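Local coordinates for protein oxidase/hydroxylase (Streptomyces hygroscopicus subsp. hygroscopicus, PDB 4XCB) that probably acts as a 2-oxoglutarate-dependent oxygenase of antibiotic biosynthesis, and binds nickel, 2-oxoglutarate and hygromycin B in a double-stranded beta-helix, at residues Glu10-Phe15 against Gly132-Pro137; Arg36-Arg41 against Pro63-Leu68; Gly106-Leu111 against Ile125-His130. One frame throughout, in Å; residues are numbered along the deposited sequence.

Contact 1. Residues Glu10-Phe15 against Gly132-Pro137; sequences EQLYIF and GKLYCP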
loop_
_atom_site.group_PDB
_atom_site.type_symbol
_atom_site.label_atom_id
_atom_site.label_comp_id
_atom_site.label_asym_id
_atom_site.label_seq_id
_atom_site.Cartn_x
_atom_site.Cartn_y
_atom_site.Cartn_z
ATOM N N GLU A 10 11.822 14.349 -13.343
ATOM C CA GLU A 10 12.694 14.520 -12.201
ATOM C C GLU A 10 11.991 15.255 -11.060
ATOM O O GLU A 10 12.156 14.893 -9.898
ATOM C CB GLU A 10 13.956 15.272 -12.609
ATOM C CG GLU A 10 14.980 15.351 -11.516
ATOM C CD GLU A 10 16.256 16.017 -11.977
ATOM O OE1 GLU A 10 16.895 15.494 -12.917
ATOM O OE2 GLU A 10 16.609 17.066 -11.401
ATOM N N GLN A 11 11.208 16.282 -11.387
ATOM C CA GLN A 11 10.468 17.027 -10.370
ATOM C C GLN A 11 9.446 16.128 -9.670
ATOM O O GLN A 11 9.324 16.175 -8.444
ATOM C CB GLN A 11 9.772 18.242 -10.989
ATOM C CG GLN A 11 10.717 19.400 -11.259
ATOM C CD GLN A 11 10.031 20.576 -11.955
ATOM O OE1 GLN A 11 9.351 20.400 -12.968
ATOM N NE2 GLN A 11 10.208 21.780 -11.408
ATOM N N LEU A 12 8.719 15.316 -10.436
ATOM C CA LEU A 12 7.817 14.327 -9.833
ATOM C C LEU A 12 8.574 13.339 -8.952
ATOM O O LEU A 12 8.101 12.975 -7.867
ATOM C CB LEU A 12 7.036 13.570 -10.909
ATOM C CG LEU A 12 6.013 14.404 -11.671
ATOM C CD1 LEU A 12 5.553 13.687 -12.921
ATOM C CD2 LEU A 12 4.830 14.689 -10.757
ATOM N N TYR A 13 9.746 12.903 -9.418
ATOM C CA TYR A 13 10.530 11.939 -8.650
ATOM C C TYR A 13 10.892 12.528 -7.305
ATOM O O TYR A 13 10.740 11.876 -6.267
ATOM C CB TYR A 13 11.810 11.531 -9.385
ATOM C CG TYR A 13 12.638 10.523 -8.609
ATOM C CD1 TYR A 13 12.481 9.154 -8.827
ATOM C CD2 TYR A 13 13.567 10.929 -7.662
ATOM C CE1 TYR A 13 13.248 8.229 -8.125
ATOM C CE2 TYR A 13 14.318 10.019 -6.955
ATOM C CZ TYR A 13 14.151 8.673 -7.189
ATOM O OH TYR A 13 14.921 7.789 -6.469
ATOM N N ILE A 14 11.382 13.761 -7.335
ATOM C CA ILE A 14 11.772 14.471 -6.130
ATOM C C ILE A 14 10.578 14.738 -5.211
ATOM O O ILE A 14 10.678 14.543 -4.005
ATOM C CB ILE A 14 12.490 15.781 -6.504
ATOM C CG1 ILE A 14 13.804 15.425 -7.200
ATOM C CG2 ILE A 14 12.740 16.645 -5.280
ATOM C CD1 ILE A 14 14.538 16.607 -7.778
ATOM N N PHE A 15 9.440 15.175 -5.760
ATOM C CA PHE A 15 8.300 15.418 -4.889
ATOM C C PHE A 15 7.848 14.123 -4.215
ATOM O O PHE A 15 7.534 14.108 -3.029
ATOM C CB PHE A 15 7.134 16.045 -5.654
ATOM C CG PHE A 15 5.989 16.420 -4.778
ATOM C CD1 PHE A 15 5.961 17.645 -4.121
ATOM C CD2 PHE A 15 4.957 15.529 -4.568
ATOM C CE1 PHE A 15 4.890 17.968 -3.300
ATOM C CE2 PHE A 15 3.885 15.844 -3.747
ATOM C CZ PHE A 15 3.842 17.059 -3.123
ATOM N N GLY A 132 1.063 5.776 -12.567
ATOM C CA GLY A 132 1.801 6.912 -13.084
ATOM C C GLY A 132 1.463 8.250 -12.462
ATOM O O GLY A 132 2.019 9.291 -12.839
ATOM N N LYS A 133 0.562 8.243 -11.487
ATOM C CA LYS A 133 0.119 9.504 -10.910
ATOM C C LYS A 133 0.190 9.504 -9.397
ATOM O O LYS A 133 -0.193 8.526 -8.751
ATOM C CB LYS A 133 -1.320 9.800 -11.351
ATOM C CG LYS A 133 -1.442 10.110 -12.837
ATOM C CD LYS A 133 -2.820 10.655 -13.160
ATOM C CE LYS A 133 -2.946 11.041 -14.626
ATOM N NZ LYS A 133 -2.764 9.870 -15.527
ATOM N N LEU A 134 0.669 10.607 -8.835
ATOM C CA LEU A 134 0.544 10.867 -7.402
ATOM C C LEU A 134 -0.846 11.357 -7.050
ATOM O O LEU A 134 -1.450 12.133 -7.789
ATOM C CB LEU A 134 1.550 11.903 -6.940
ATOM C CG LEU A 134 2.992 11.404 -6.944
ATOM C CD1 LEU A 134 3.893 12.613 -6.999
ATOM C CD2 LEU A 134 3.276 10.578 -5.706
ATOM N N TYR A 135 -1.339 10.894 -5.908
ATOM C CA TYR A 135 -2.609 11.342 -5.370
ATOM C C TYR A 135 -2.408 11.809 -3.924
ATOM O O TYR A 135 -2.491 11.015 -2.997
ATOM C CB TYR A 135 -3.652 10.220 -5.449
ATOM C CG TYR A 135 -3.999 9.823 -6.861
ATOM C CD1 TYR A 135 -4.955 10.531 -7.585
ATOM C CD2 TYR A 135 -3.377 8.749 -7.474
ATOM C CE1 TYR A 135 -5.299 10.168 -8.883
ATOM C CE2 TYR A 135 -3.711 8.373 -8.779
ATOM C CZ TYR A 135 -4.667 9.095 -9.477
ATOM O OH TYR A 135 -5.003 8.762 -10.774
ATOM N N CYS A 136 -2.103 13.093 -3.741
ATOM C CA CYS A 136 -1.947 13.660 -2.400
ATOM C C CYS A 136 -3.117 14.567 -2.108
ATOM O O CYS A 136 -3.345 15.527 -2.833
ATOM C CB CYS A 136 -0.645 14.450 -2.271
ATOM S SG CYS A 136 0.810 13.533 -2.804
ATOM N N PRO A 137 -3.863 14.275 -1.041
ATOM C CA PRO A 137 -5.110 15.030 -0.877
ATOM C C PRO A 137 -4.940 16.438 -0.288
ATOM O O PRO A 137 -5.882 17.223 -0.405
ATOM C CB PRO A 137 -5.927 14.141 0.059
ATOM C CG PRO A 137 -4.912 13.426 0.860
ATOM C CD PRO A 137 -3.736 13.189 -0.054
#
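F15 and L134 form the tightest part of the packing between helix 9-18 and the strand 133-135. The aromatic side chain leaves the helix with CG anti to the backbone N (chi1 -175°), a torsion that extends the ring toward the strand, so that one edge of it faces L134 and C136. CD2 of F15 lies 3.9 Å from CD1 of L134, the two side chains crossing obliquely. One atom further along the same edge, CE2 of F15 is 4.0 Å from SG of C136. The sulfur sits in the plane of the ring, 88° off its normal and 5.3 Å from the centroid of F15, which makes this an edge-on sulfur-aromatic contact. L21 of strand 20-23, together with L202 and N204 of strand 200-204, packs on F15, and N204 also touches C136.

One helical turn earlier the fit is looser. L12 and L134 have the closest CA atoms of the two segments, 8.4 Å apart, yet their methyls barely meet, with CD2 of L12 at 4.4 Å from CD1 of L134. The same methyl of L134 therefore meets both helix side chains. F167 of the second subunit packs on both leucines, so this part is buried by the assembly. Further round the helix, Q11 and I14 are only partly exposed, packing on L21 of strand 20-23. K133 starts away from the helix, and its NZ hydrogen-bonds to Q118 O of the third subunit.

C136 stands about 8 Å, side chain to side chain, from the iron-binding E205. Apolar packing with a Cys sulfur-aromatic contact joins the N-terminal helix to a beta-hairpin at a subunit interface of this double-stranded beta-helix enzyme.

Contact 2. Residues Arg36-Arg41 against Pro63-Leu68; sequences RSELER and PVFARL
E38 runs alongside F65 and V64, antiparallel to each of them. CB of E38 starts 3.9 Å from CE2 of F65, and CG comes closer, 3.7 Å from the same ring atom. There the chain bends (chi2 81°), carrying CD to 4.0 Å from CG2 of V64. At the tip the oxygens part company: OE2 of E38 lies 3.9 Å from CG2 of V64 and is hydrogen-bonded to OG of S62, whose hydroxyl also bonds to F65 N, while OE1 forms a salt bridge with NH1 of R41, modelled too short for its length to be trusted. An alanine in place of E38 would be likely to leave the S62 hydroxyl without its carboxylate partner and to open a gap beside F65 and V64.

L39 crosses F65 at about a right angle, its CG 3.7 Å from CZ of F65. Both residues also touch T223 of strand 220-229. The segment axes pass 10.6 Å apart at 133°, nearer antiparallel than parallel. This is helix-helix packing over the larger antiparallel sheet of the double-stranded beta-helix fold.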
loop_
_atom_site.group_PDB
_atom_site.type_symbol
_atom_site.label_atom_id
_atom_site.label_comp_id
_atom_site.label_asym_id
_atom_site.label_seq_id
_atom_site.Cartn_x
_atom_site.Cartn_y
_atom_site.Cartn_z
ATOM N N ARG A 36 4.307 42.039 -1.857
ATOM C CA ARG A 36 4.751 42.695 -0.628
ATOM C C ARG A 36 3.969 43.972 -0.355
ATOM O O ARG A 36 3.518 44.204 0.763
ATOM C CB ARG A 36 6.230 43.035 -0.702
ATOM C CG ARG A 36 7.154 41.859 -0.728
ATOM C CD ARG A 36 8.555 42.394 -0.955
ATOM N NE ARG A 36 9.588 41.405 -0.735
ATOM C CZ ARG A 36 10.771 41.450 -1.337
ATOM N NH1 ARG A 36 11.024 42.428 -2.196
ATOM N NH2 ARG A 36 11.695 40.525 -1.095
ATOM N N SER A 37 3.827 44.805 -1.384
ATOM C CA SER A 37 3.073 46.050 -1.258
ATOM C C SER A 37 1.659 45.802 -0.774
ATOM O O SER A 37 1.169 46.498 0.115
ATOM C CB SER A 37 3.019 46.795 -2.591
ATOM O OG SER A 37 2.003 47.797 -2.559
ATOM N N GLU A 38 1.001 44.811 -1.368
ATOM C CA GLU A 38 -0.371 44.493 -1.005
ATOM C C GLU A 38 -0.467 44.044 0.459
ATOM O O GLU A 38 -1.326 44.522 1.195
ATOM C CB GLU A 38 -0.940 43.424 -1.937
ATOM C CG GLU A 38 -2.427 43.147 -1.719
ATOM C CD GLU A 38 -3.351 44.156 -2.401
ATOM O OE1 GLU A 38 -2.912 45.275 -2.725
ATOM O OE2 GLU A 38 -4.531 43.820 -2.619
ATOM N N LEU A 39 0.432 43.162 0.898
ATOM C CA LEU A 39 0.391 42.703 2.286
ATOM C C LEU A 39 0.537 43.861 3.265
ATOM O O LEU A 39 -0.119 43.894 4.302
ATOM C CB LEU A 39 1.476 41.666 2.547
ATOM C CG LEU A 39 1.265 40.289 1.920
ATOM C CD1 LEU A 39 2.536 39.494 2.079
ATOM C CD2 LEU A 39 0.103 39.545 2.559
ATOM N N GLU A 40 1.388 44.823 2.926
ATOM C CA GLU A 40 1.582 45.983 3.794
ATOM C C GLU A 40 0.293 46.772 3.985
ATOM O O GLU A 40 0.117 47.441 5.001
ATOM C CB GLU A 40 2.676 46.888 3.232
ATOM C CG GLU A 40 4.041 46.222 3.180
ATOM C CD GLU A 40 5.155 47.181 2.805
ATOM O OE1 GLU A 40 4.925 48.410 2.843
ATOM O OE2 GLU A 40 6.264 46.707 2.470
ATOM N N ARG A 41 -0.606 46.682 3.007
ATOM C CA ARG A 41 -1.893 47.363 3.065
ATOM C C ARG A 41 -3.028 46.490 3.611
ATOM O O ARG A 41 -4.198 46.854 3.509
ATOM C CB ARG A 41 -2.269 47.873 1.671
ATOM C CG ARG A 41 -1.526 49.130 1.248
ATOM C CD ARG A 41 -1.924 49.572 -0.155
ATOM N NE ARG A 41 -1.166 48.881 -1.193
ATOM C CZ ARG A 41 -1.659 47.905 -1.944
ATOM N NH1 ARG A 41 -2.909 47.499 -1.772
ATOM N NH2 ARG A 41 -0.905 47.333 -2.868
ATOM N N PRO A 63 -8.111 41.123 -4.114
ATOM C CA PRO A 63 -8.190 40.497 -5.436
ATOM C C PRO A 63 -6.841 40.060 -5.975
ATOM O O PRO A 63 -6.799 39.159 -6.814
ATOM C CB PRO A 63 -8.775 41.608 -6.312
ATOM C CG PRO A 63 -9.570 42.416 -5.378
ATOM C CD PRO A 63 -8.776 42.438 -4.102
ATOM N N VAL A 64 -5.761 40.710 -5.539
ATOM C CA VAL A 64 -4.426 40.303 -5.943
ATOM C C VAL A 64 -4.142 38.881 -5.500
ATOM O O VAL A 64 -3.637 38.069 -6.276
ATOM C CB VAL A 64 -3.348 41.239 -5.362
ATOM C CG1 VAL A 64 -1.965 40.603 -5.451
ATOM C CG2 VAL A 64 -3.388 42.570 -6.083
ATOM N N PHE A 65 -4.475 38.577 -4.253
ATOM C CA PHE A 65 -4.202 37.247 -3.752
ATOM C C PHE A 65 -5.277 36.250 -4.157
ATOM O O PHE A 65 -4.996 35.055 -4.247
ATOM C CB PHE A 65 -3.995 37.296 -2.246
ATOM C CG PHE A 65 -2.701 37.950 -1.870
ATOM C CD1 PHE A 65 -1.498 37.398 -2.296
ATOM C CD2 PHE A 65 -2.669 39.123 -1.133
ATOM C CE1 PHE A 65 -0.299 37.998 -1.984
ATOM C CE2 PHE A 65 -1.457 39.724 -0.810
ATOM C CZ PHE A 65 -0.279 39.166 -1.243
ATOM N N ALA A 66 -6.479 36.737 -4.453
ATOM C CA ALA A 66 -7.474 35.886 -5.099
ATOM C C ALA A 66 -6.947 35.374 -6.437
ATOM O O ALA A 66 -7.123 34.205 -6.777
ATOM C CB ALA A 66 -8.792 36.637 -5.301
ATOM N N ARG A 67 -6.285 36.251 -7.190
ATOM C CA ARG A 67 -5.746 35.874 -8.491
ATOM C C ARG A 67 -4.521 34.985 -8.340
ATOM O O ARG A 67 -4.337 34.039 -9.113
ATOM C CB ARG A 67 -5.410 37.116 -9.321
ATOM C CG ARG A 67 -6.671 37.855 -9.793
ATOM C CD ARG A 67 -6.360 38.909 -10.834
ATOM N NE ARG A 67 -5.686 40.052 -10.242
ATOM C CZ ARG A 67 -6.327 41.081 -9.695
ATOM N NH1 ARG A 67 -7.655 41.107 -9.677
ATOM N NH2 ARG A 67 -5.640 42.082 -9.169
ATOM N N LEU A 68 -3.699 35.281 -7.343
ATOM C CA LEU A 68 -2.520 34.458 -7.078
ATOM C C LEU A 68 -2.947 33.020 -6.783
ATOM O O LEU A 68 -2.344 32.078 -7.295
ATOM C CB LEU A 68 -1.693 35.030 -5.921
ATOM C CG LEU A 68 -0.450 34.235 -5.551
ATOM C CD1 LEU A 68 0.378 33.997 -6.800
ATOM C CD2 LEU A 68 0.360 34.984 -4.514
#

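Contact 3. Residues Gly106-Leu111 against Ile125-His130; sequences GGNSEL and ITHTYH
A type I beta turn from G107 to E110 brings its first half up to the irregular chain leading into strand 128-130, with CA of N108 7.0 Å from CA of T126. The direct touch is made by I125, whose CD1 lies 3.9 Å from O of G107. CG1 of I125 takes the crowded position between backbone N and carbonyl carbon (chi1 48°), and from there CD1 extends toward the turn. A side chain on G107 would not fit, since a beta carbon would come within 3.0 Å of CG of E110.

The polar part of the contact runs through water. A water molecule donates to OD1 of N108 at 2.7 Å and accepts from N of H127 at 3.1 Å, bridging side chain and backbone. The amide is held at its other end too, ND2 of N108 being bonded to A165 O. NE2 of H127 bonds to H163 O, which limits rotation of the ring, and O of I125 lies in plane at its edge.

I125 also packs on E205, an iron ligand in this protein, and its side chain comes within about 6 Å of the bound hygromycin B ligand. H105, just before the turn, binds the nickel. Where many relatives carry an HX(D/E) carboxylate, this sequence appears to place G107, and the turn borders the metal and substrate site of the cupin-type fold.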
loop_
_atom_site.group_PDB
_atom_site.type_symbol
_atom_site.label_atom_id
_atom_site.label_comp_id
_atom_site.label_asym_id
_atom_site.label_seq_id
_atom_site.Cartn_x
_atom_site.Cartn_y
_atom_site.Cartn_z
ATOM N N GLY A 106 2.725 17.860 11.122
ATOM C CA GLY A 106 2.611 16.894 10.046
ATOM C C GLY A 106 3.280 15.592 10.439
ATOM O O GLY A 106 3.588 15.382 11.604
ATOM N N GLY A 107 3.522 14.731 9.462
ATOM C CA GLY A 107 4.039 13.393 9.718
ATOM C C GLY A 107 2.974 12.343 9.420
ATOM O O GLY A 107 1.854 12.412 9.920
ATOM N N ASN A 108 3.344 11.348 8.627
ATOM C CA ASN A 108 2.404 10.351 8.125
ATOM C C ASN A 108 1.757 9.464 9.193
ATOM O O ASN A 108 0.600 9.036 9.032
ATOM C CB ASN A 108 3.108 9.470 7.095
ATOM C CG ASN A 108 2.142 8.635 6.262
ATOM O OD1 ASN A 108 1.133 9.137 5.740
ATOM N ND2 ASN A 108 2.446 7.347 6.137
ATOM N N SER A 109 2.479 9.170 10.270
ATOM C CA SER A 109 1.990 8.204 11.253
ATOM C C SER A 109 1.884 8.704 12.699
ATOM O O SER A 109 1.893 7.896 13.638
ATOM C CB SER A 109 2.875 6.954 11.228
ATOM O OG SER A 109 2.695 6.230 10.021
ATOM N N GLU A 110 1.738 10.011 12.894
ATOM C CA GLU A 110 1.623 10.540 14.242
ATOM C C GLU A 110 0.285 10.152 14.836
ATOM O O GLU A 110 -0.669 9.855 14.096
ATOM C CB GLU A 110 1.827 12.053 14.242
ATOM C CG GLU A 110 3.217 12.420 13.714
ATOM C CD GLU A 110 4.338 11.742 14.500
ATOM O OE1 GLU A 110 4.366 11.902 15.730
ATOM O OE2 GLU A 110 5.176 11.053 13.892
ATOM N N LEU A 111 0.213 10.155 16.164
ATOM C CA LEU A 111 -0.934 9.597 16.868
ATOM C C LEU A 111 -1.973 10.640 17.231
ATOM O O LEU A 111 -1.683 11.831 17.350
ATOM C CB LEU A 111 -0.476 8.869 18.138
ATOM C CG LEU A 111 0.652 7.860 17.936
ATOM C CD1 LEU A 111 1.138 7.305 19.274
ATOM C CD2 LEU A 111 0.207 6.736 17.010
ATOM N N ILE A 125 -4.354 13.754 5.027
ATOM C CA ILE A 125 -3.031 13.825 4.447
ATOM C C ILE A 125 -2.511 12.474 3.980
ATOM O O ILE A 125 -1.347 12.352 3.635
ATOM C CB ILE A 125 -1.986 14.402 5.446
ATOM C CG1 ILE A 125 -2.116 13.709 6.807
ATOM C CG2 ILE A 125 -2.149 15.915 5.566
ATOM C CD1 ILE A 125 -1.000 14.046 7.800
ATOM N N THR A 126 -3.369 11.465 3.999
ATOM C CA THR A 126 -2.985 10.126 3.586
ATOM C C THR A 126 -2.972 10.053 2.060
ATOM O O THR A 126 -3.980 10.293 1.392
ATOM C CB THR A 126 -3.927 9.081 4.216
ATOM O OG1 THR A 126 -3.689 9.027 5.631
ATOM C CG2 THR A 126 -3.686 7.722 3.641
ATOM N N HIS A 127 -1.805 9.753 1.500
ATOM C CA HIS A 127 -1.626 9.889 0.076
ATOM C C HIS A 127 -1.216 8.579 -0.564
ATOM O O HIS A 127 -0.808 7.629 0.114
ATOM C CB HIS A 127 -0.593 10.976 -0.216
ATOM C CG HIS A 127 0.724 10.730 0.438
ATOM N ND1 HIS A 127 1.783 10.157 -0.230
ATOM C CD2 HIS A 127 1.153 10.961 1.699
ATOM C CE1 HIS A 127 2.812 10.052 0.593
ATOM N NE2 HIS A 127 2.456 10.531 1.770
ATOM N N THR A 128 -1.359 8.516 -1.875
ATOM C CA THR A 128 -1.051 7.281 -2.561
ATOM C C THR A 128 -0.530 7.544 -3.968
ATOM O O THR A 128 -0.274 8.689 -4.361
ATOM C CB THR A 128 -2.305 6.365 -2.570
ATOM O OG1 THR A 128 -1.976 5.049 -3.025
ATOM C CG2 THR A 128 -3.376 6.931 -3.444
ATOM N N TYR A 129 -0.324 6.456 -4.691
ATOM C CA TYR A 129 0.216 6.469 -6.041
ATOM C C TYR A 129 -0.467 5.372 -6.844
ATOM O O TYR A 129 -0.690 4.269 -6.339
ATOM C CB TYR A 129 1.750 6.259 -6.025
ATOM C CG TYR A 129 2.320 5.998 -7.393
ATOM C CD1 TYR A 129 2.412 4.709 -7.899
ATOM C CD2 TYR A 129 2.755 7.045 -8.189
ATOM C CE1 TYR A 129 2.911 4.472 -9.160
ATOM C CE2 TYR A 129 3.261 6.818 -9.443
ATOM C CZ TYR A 129 3.351 5.525 -9.922
ATOM O OH TYR A 129 3.861 5.318 -11.184
ATOM N N HIS A 130 -0.788 5.660 -8.096
ATOM C CA HIS A 130 -1.470 4.696 -8.930
ATOM C C HIS A 130 -1.278 5.036 -10.403
ATOM O O HIS A 130 -1.555 6.165 -10.831
ATOM C CB HIS A 130 -2.962 4.662 -8.555
ATOM C CG HIS A 130 -3.776 3.687 -9.342
ATOM N ND1 HIS A 130 -3.611 2.321 -9.246
ATOM C CD2 HIS A 130 -4.770 3.886 -10.239
ATOM C CE1 HIS A 130 -4.491 1.720 -10.031
ATOM N NE2 HIS A 130 -5.210 2.650 -10.641
HETATM O O HOH W 1 0.059 8.251 3.394
#

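Overall arrangement
From the N terminus, helix 9-18 supplies the first half of contact 1, whose loop closes only at residues 132-137. The other two contacts are nested within it. Contact 2 comes first, closing a short loop between helices 29-40 and 63-69; contact 3 follows in series, closing the excursion from strand 102-105 to strand 128-130. Contacts 2 and 3 lie on opposite sides of the chain's centre, their own centres about 32 Å apart. Contacts 1 and 3 are neighbours: strands 128-130 and 133-135 pair in one hairpin, with N of Y135 2.9 Å from O of T128. That hairpin connects the N-terminal helix with the metal-site loops, while contact 2 joins helices beside the larger sheet.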